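Local coordinates for putative acetyl-CoA acetyltransferase (Thermus thermophilus, PDB 1ULQ), which probably catalyses the reversible thiolytic cleavage of 3-oxoacyl-CoA to acetyl-CoA and a shortened acyl-CoA, at residues 372-384 / 388-400. Residues are numbered along the deposited sequence; the frame is centred on the assembly and turned at random.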
loop_
_atom_site.group_PDB
_atom_site.type_symbol
_atom_site.label_atom_id
_atom_site.label_comp_id
_atom_site.label_asym_id
_atom_site.label_seq_id
_atom_site.Cartn_x
_atom_site.Cartn_y
_atom_site.Cartn_z
ATOM N N GLU C 372 43.458 8.194 -8.813
ATOM C CA GLU C 372 44.008 9.001 -9.894
ATOM C C GLU C 372 45.145 9.858 -9.351
ATOM O O GLU C 372 46.123 10.104 -10.062
ATOM C CB GLU C 372 42.941 9.897 -10.527
ATOM C CG GLU C 372 43.401 10.561 -11.824
ATOM C CD GLU C 372 43.548 9.573 -12.986
ATOM O OE1 GLU C 372 43.563 8.345 -12.734
ATOM O OE2 GLU C 372 43.653 10.027 -14.154
ATOM N N MET C 373 45.018 10.306 -8.097
ATOM C CA MET C 373 46.059 11.122 -7.454
ATOM C C MET C 373 47.370 10.349 -7.428
ATOM O O MET C 373 48.439 10.903 -7.689
ATOM C CB MET C 373 45.667 11.486 -6.021
ATOM C CG MET C 373 44.873 12.766 -5.887
ATOM S SD MET C 373 44.366 13.090 -4.181
ATOM C CE MET C 373 45.909 13.437 -3.416
ATOM N N ARG C 374 47.280 9.060 -7.115
ATOM C CA ARG C 374 48.460 8.207 -7.062
ATOM C C ARG C 374 49.105 7.972 -8.412
ATOM O O ARG C 374 50.323 8.047 -8.530
ATOM C CB ARG C 374 48.129 6.845 -6.447
ATOM C CG ARG C 374 49.153 5.764 -6.787
ATOM C CD ARG C 374 48.814 4.443 -6.135
ATOM N NE ARG C 374 49.194 4.423 -4.725
ATOM C CZ ARG C 374 48.916 3.424 -3.889
ATOM N NH1 ARG C 374 48.248 2.361 -4.333
ATOM N NH2 ARG C 374 49.295 3.490 -2.610
ATOM N N ARG C 375 48.314 7.674 -9.435
ATOM C CA ARG C 375 48.938 7.421 -10.716
ATOM C C ARG C 375 49.557 8.660 -11.355
ATOM O O ARG C 375 50.598 8.557 -11.998
ATOM C CB ARG C 375 47.988 6.686 -11.679
ATOM C CG ARG C 375 46.792 7.422 -12.205
ATOM C CD ARG C 375 46.114 6.545 -13.276
ATOM N NE ARG C 375 45.811 5.187 -12.802
ATOM C CZ ARG C 375 44.683 4.824 -12.186
ATOM N NH1 ARG C 375 43.714 5.709 -11.955
ATOM N NH2 ARG C 375 44.525 3.566 -11.796
ATOM N N ARG C 376 48.965 9.834 -11.177
ATOM C CA ARG C 376 49.589 11.016 -11.759
ATOM C C ARG C 376 50.383 11.810 -10.726
ATOM O O ARG C 376 50.777 12.942 -10.956
ATOM C CB ARG C 376 48.565 11.902 -12.498
ATOM C CG ARG C 376 47.255 12.221 -11.794
ATOM C CD ARG C 376 46.527 13.359 -12.538
ATOM N NE ARG C 376 45.590 12.931 -13.579
ATOM C CZ ARG C 376 45.015 13.766 -14.446
ATOM N NH1 ARG C 376 45.292 15.058 -14.404
ATOM N NH2 ARG C 376 44.137 13.325 -15.334
ATOM N N LYS C 377 50.621 11.176 -9.589
ATOM C CA LYS C 377 51.401 11.745 -8.498
ATOM C C LYS C 377 51.120 13.191 -8.136
ATOM O O LYS C 377 52.037 13.995 -7.995
ATOM C CB LYS C 377 52.882 11.547 -8.810
ATOM C CG LYS C 377 53.236 10.056 -8.908
ATOM C CD LYS C 377 54.475 9.777 -9.753
ATOM C CE LYS C 377 54.704 8.269 -9.897
ATOM N NZ LYS C 377 55.893 7.925 -10.738
ATOM N N VAL C 378 49.835 13.499 -7.981
ATOM C CA VAL C 378 49.370 14.828 -7.592
ATOM C C VAL C 378 49.502 14.915 -6.073
ATOM O O VAL C 378 49.270 13.928 -5.373
ATOM C CB VAL C 378 47.880 15.038 -7.981
ATOM C CG1 VAL C 378 47.286 16.177 -7.189
ATOM C CG2 VAL C 378 47.761 15.344 -9.456
ATOM N N GLN C 379 49.872 16.088 -5.562
ATOM C CA GLN C 379 50.037 16.249 -4.120
ATOM C C GLN C 379 48.751 16.581 -3.367
ATOM O O GLN C 379 48.521 16.045 -2.282
ATOM C CB GLN C 379 51.102 17.315 -3.808
ATOM C CG GLN C 379 51.217 17.639 -2.316
ATOM C CD GLN C 379 52.398 18.541 -1.945
ATOM O OE1 GLN C 379 52.725 19.496 -2.652
ATOM N NE2 GLN C 379 53.022 18.247 -0.810
ATOM N N PHE C 380 47.912 17.447 -3.931
ATOM C CA PHE C 380 46.677 17.827 -3.248
ATOM C C PHE C 380 45.410 17.609 -4.051
ATOM O O PHE C 380 45.305 18.066 -5.189
ATOM C CB PHE C 380 46.755 19.286 -2.817
ATOM C CG PHE C 380 47.939 19.588 -1.954
ATOM C CD1 PHE C 380 48.966 20.397 -2.419
ATOM C CD2 PHE C 380 48.034 19.057 -0.676
ATOM C CE1 PHE C 380 50.075 20.677 -1.622
ATOM C CE2 PHE C 380 49.135 19.329 0.127
ATOM C CZ PHE C 380 50.159 20.142 -0.349
ATOM N N GLY C 381 44.447 16.923 -3.441
ATOM C CA GLY C 381 43.192 16.659 -4.111
ATOM C C GLY C 381 41.978 17.105 -3.322
ATOM O O GLY C 381 41.981 17.079 -2.103
ATOM N N LEU C 382 40.930 17.498 -4.031
ATOM C CA LEU C 382 39.701 17.950 -3.404
ATOM C C LEU C 382 38.477 17.163 -3.889
ATOM O O LEU C 382 38.271 16.990 -5.087
ATOM C CB LEU C 382 39.493 19.429 -3.706
ATOM C CG LEU C 382 38.232 20.051 -3.113
ATOM C CD1 LEU C 382 38.383 20.126 -1.594
ATOM C CD2 LEU C 382 38.008 21.431 -3.707
ATOM N N ALA C 383 37.670 16.692 -2.942
ATOM C CA ALA C 383 36.447 15.951 -3.237
ATOM C C ALA C 383 35.296 16.715 -2.578
ATOM O O ALA C 383 35.252 16.847 -1.352
ATOM C CB ALA C 383 36.534 14.540 -2.663
ATOM N N THR C 384 34.367 17.229 -3.377
ATOM C CA THR C 384 33.251 17.979 -2.808
ATOM C C THR C 384 31.925 17.778 -3.557
ATOM O O THR C 384 31.916 17.572 -4.765
ATOM C CB THR C 384 33.625 19.462 -2.730
ATOM O OG1 THR C 384 32.612 20.170 -2.019
ATOM C CG2 THR C 384 33.814 20.038 -4.107
ATOM N N GLY C 388 21.225 17.832 -1.036
ATOM C CA GLY C 388 19.810 18.175 -1.037
ATOM C C GLY C 388 19.307 18.976 0.142
ATOM O O GLY C 388 19.678 18.740 1.289
ATOM N N VAL C 389 18.435 19.925 -0.155
ATOM C CA VAL C 389 17.845 20.806 0.846
ATOM C C VAL C 389 18.836 21.861 1.337
ATOM O O VAL C 389 18.649 22.445 2.408
ATOM C CB VAL C 389 17.274 20.038 2.072
ATOM C CG1 VAL C 389 16.451 20.975 2.917
ATOM C CG2 VAL C 389 16.403 18.884 1.629
ATOM N N GLY C 390 19.900 22.080 0.557
ATOM C CA GLY C 390 20.881 23.121 0.862
ATOM C C GLY C 390 22.124 22.929 1.716
ATOM O O GLY C 390 22.265 23.595 2.743
ATOM N N GLN C 391 23.036 22.059 1.293
ATOM C CA GLN C 391 24.277 21.829 2.035
ATOM C C GLN C 391 25.413 21.509 1.089
ATOM O O GLN C 391 25.205 21.290 -0.096
ATOM C CB GLN C 391 24.124 20.674 3.027
ATOM C CG GLN C 391 23.737 21.094 4.413
ATOM C CD GLN C 391 23.471 19.915 5.307
ATOM O OE1 GLN C 391 22.425 19.279 5.220
ATOM N NE2 GLN C 391 24.424 19.603 6.171
ATOM N N GLY C 392 26.620 21.475 1.629
ATOM C CA GLY C 392 27.786 21.164 0.825
ATOM C C GLY C 392 28.858 20.581 1.719
ATOM O O GLY C 392 29.006 21.005 2.870
ATOM N N ILE C 393 29.600 19.601 1.212
ATOM C CA ILE C 393 30.660 18.998 2.001
ATOM C C ILE C 393 31.880 18.897 1.109
ATOM O O ILE C 393 31.751 18.750 -0.103
ATOM C CB ILE C 393 30.244 17.610 2.516
ATOM C CG1 ILE C 393 31.314 17.056 3.451
ATOM C CG2 ILE C 393 29.962 16.689 1.342
ATOM C CD1 ILE C 393 30.978 15.713 4.014
ATOM N N ALA C 394 33.059 19.015 1.709
ATOM C CA ALA C 394 34.315 18.934 0.968
ATOM C C ALA C 394 35.415 18.343 1.846
ATOM O O ALA C 394 35.470 18.591 3.061
ATOM C CB ALA C 394 34.728 20.316 0.475
ATOM N N VAL C 395 36.292 17.563 1.221
ATOM C CA VAL C 395 37.395 16.915 1.921
ATOM C C VAL C 395 38.698 17.105 1.167
ATOM O O VAL C 395 38.776 16.779 -0.017
ATOM C CB VAL C 395 37.140 15.421 2.045
ATOM C CG1 VAL C 395 38.381 14.712 2.553
ATOM C CG2 VAL C 395 35.976 15.191 2.967
ATOM N N VAL C 396 39.718 17.635 1.839
ATOM C CA VAL C 396 41.006 17.836 1.181
ATOM C C VAL C 396 41.948 16.696 1.539
ATOM O O VAL C 396 42.106 16.332 2.701
ATOM C CB VAL C 396 41.662 19.168 1.571
ATOM C CG1 VAL C 396 42.891 19.396 0.720
ATOM C CG2 VAL C 396 40.687 20.302 1.388
ATOM N N VAL C 397 42.583 16.142 0.523
ATOM C CA VAL C 397 43.483 15.022 0.702
ATOM C C VAL C 397 44.871 15.267 0.092
ATOM O O VAL C 397 44.999 15.884 -0.973
ATOM C CB VAL C 397 42.830 13.782 0.089
ATOM C CG1 VAL C 397 43.858 12.773 -0.310
ATOM C CG2 VAL C 397 41.874 13.198 1.083
ATOM N N GLU C 398 45.903 14.786 0.786
ATOM C CA GLU C 398 47.289 14.929 0.339
ATOM C C GLU C 398 47.813 13.550 -0.041
ATOM O O GLU C 398 47.742 12.613 0.754
ATOM C CB GLU C 398 48.151 15.536 1.456
ATOM C CG GLU C 398 49.594 15.878 1.045
ATOM C CD GLU C 398 50.359 16.694 2.104
ATOM O OE1 GLU C 398 49.890 16.765 3.267
ATOM O OE2 GLU C 398 51.437 17.256 1.774
ATOM N N GLY C 399 48.323 13.425 -1.262
ATOM C CA GLY C 399 48.836 12.147 -1.727
ATOM C C GLY C 399 50.126 11.738 -1.041
ATOM O O GLY C 399 50.825 12.588 -0.479
ATOM N N MET C 400 50.434 10.439 -1.081
ATOM C CA MET C 400 51.651 9.899 -0.463
ATOM C C MET C 400 52.188 8.652 -1.186
ATOM O O MET C 400 51.535 8.194 -2.146
ATOM C CB MET C 400 51.388 9.562 1.009
ATOM C CG MET C 400 50.700 10.685 1.778
ATOM S SD MET C 400 51.025 10.769 3.572
ATOM C CE MET C 400 50.186 9.294 4.158
#
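The C-terminal beta hairpin of the thiolase fold pairs strand 380-384 with strand 391-399, and Gly381 faces Val397 in an antiparallel hydrogen-bonded pair. Gly381 N donates to Val397 O at 2.7 Å, and Val397 N returns a bond to Gly381 O. Ala383 and Val395 repeat this two-bond pattern further along. Gly399 N donates to Gln379 O at 2.8 Å, which carries the pairing one residue before the start of strand 380-384.

On one face of the sheet, Glu398 runs alongside Phe380, with carboxylate and ring planes 37° apart. Its extended chain starts with CG anti to the backbone N (chi1 -173°), which carries the carboxylate along the ring. Glu398 CD comes within 3.5 Å of Phe380 CE2. Gln379 NE2 makes a weak hydrogen bond to Glu398 OE2, while Gln379 CG lies over the centre of the Phe380 ring. The stronger partners are on strand 279-288: Arg280 and Arg282 both form salt bridges with Glu398 OE1. An alanine in place of Glu398 would probably leave these two arginines without their shared carboxylate and uncover one side of the Phe380 ring.

Strand 391-399 is an inner strand of the mixed sheet, between strands 279-288 and 380-387. The same face continues with Leu382 CD1 against Val396 CG2 at 3.8 Å, and helix 298-308 packs over Leu382 and Ala394. Thr384 OG1 donates to Ile393 O from above the carbonyl plane. Thr384 lies two residues before Cys386, a predicted catalytic proton acceptor.

On the other face, which carries Val397, Met373 comes in from the end of helix 358-375. Its chain bends at chi3 (69°), and CE lies 3.8 Å from Val397 CG1. Met373 SD is 3.9 Å from the same Val397 CG1.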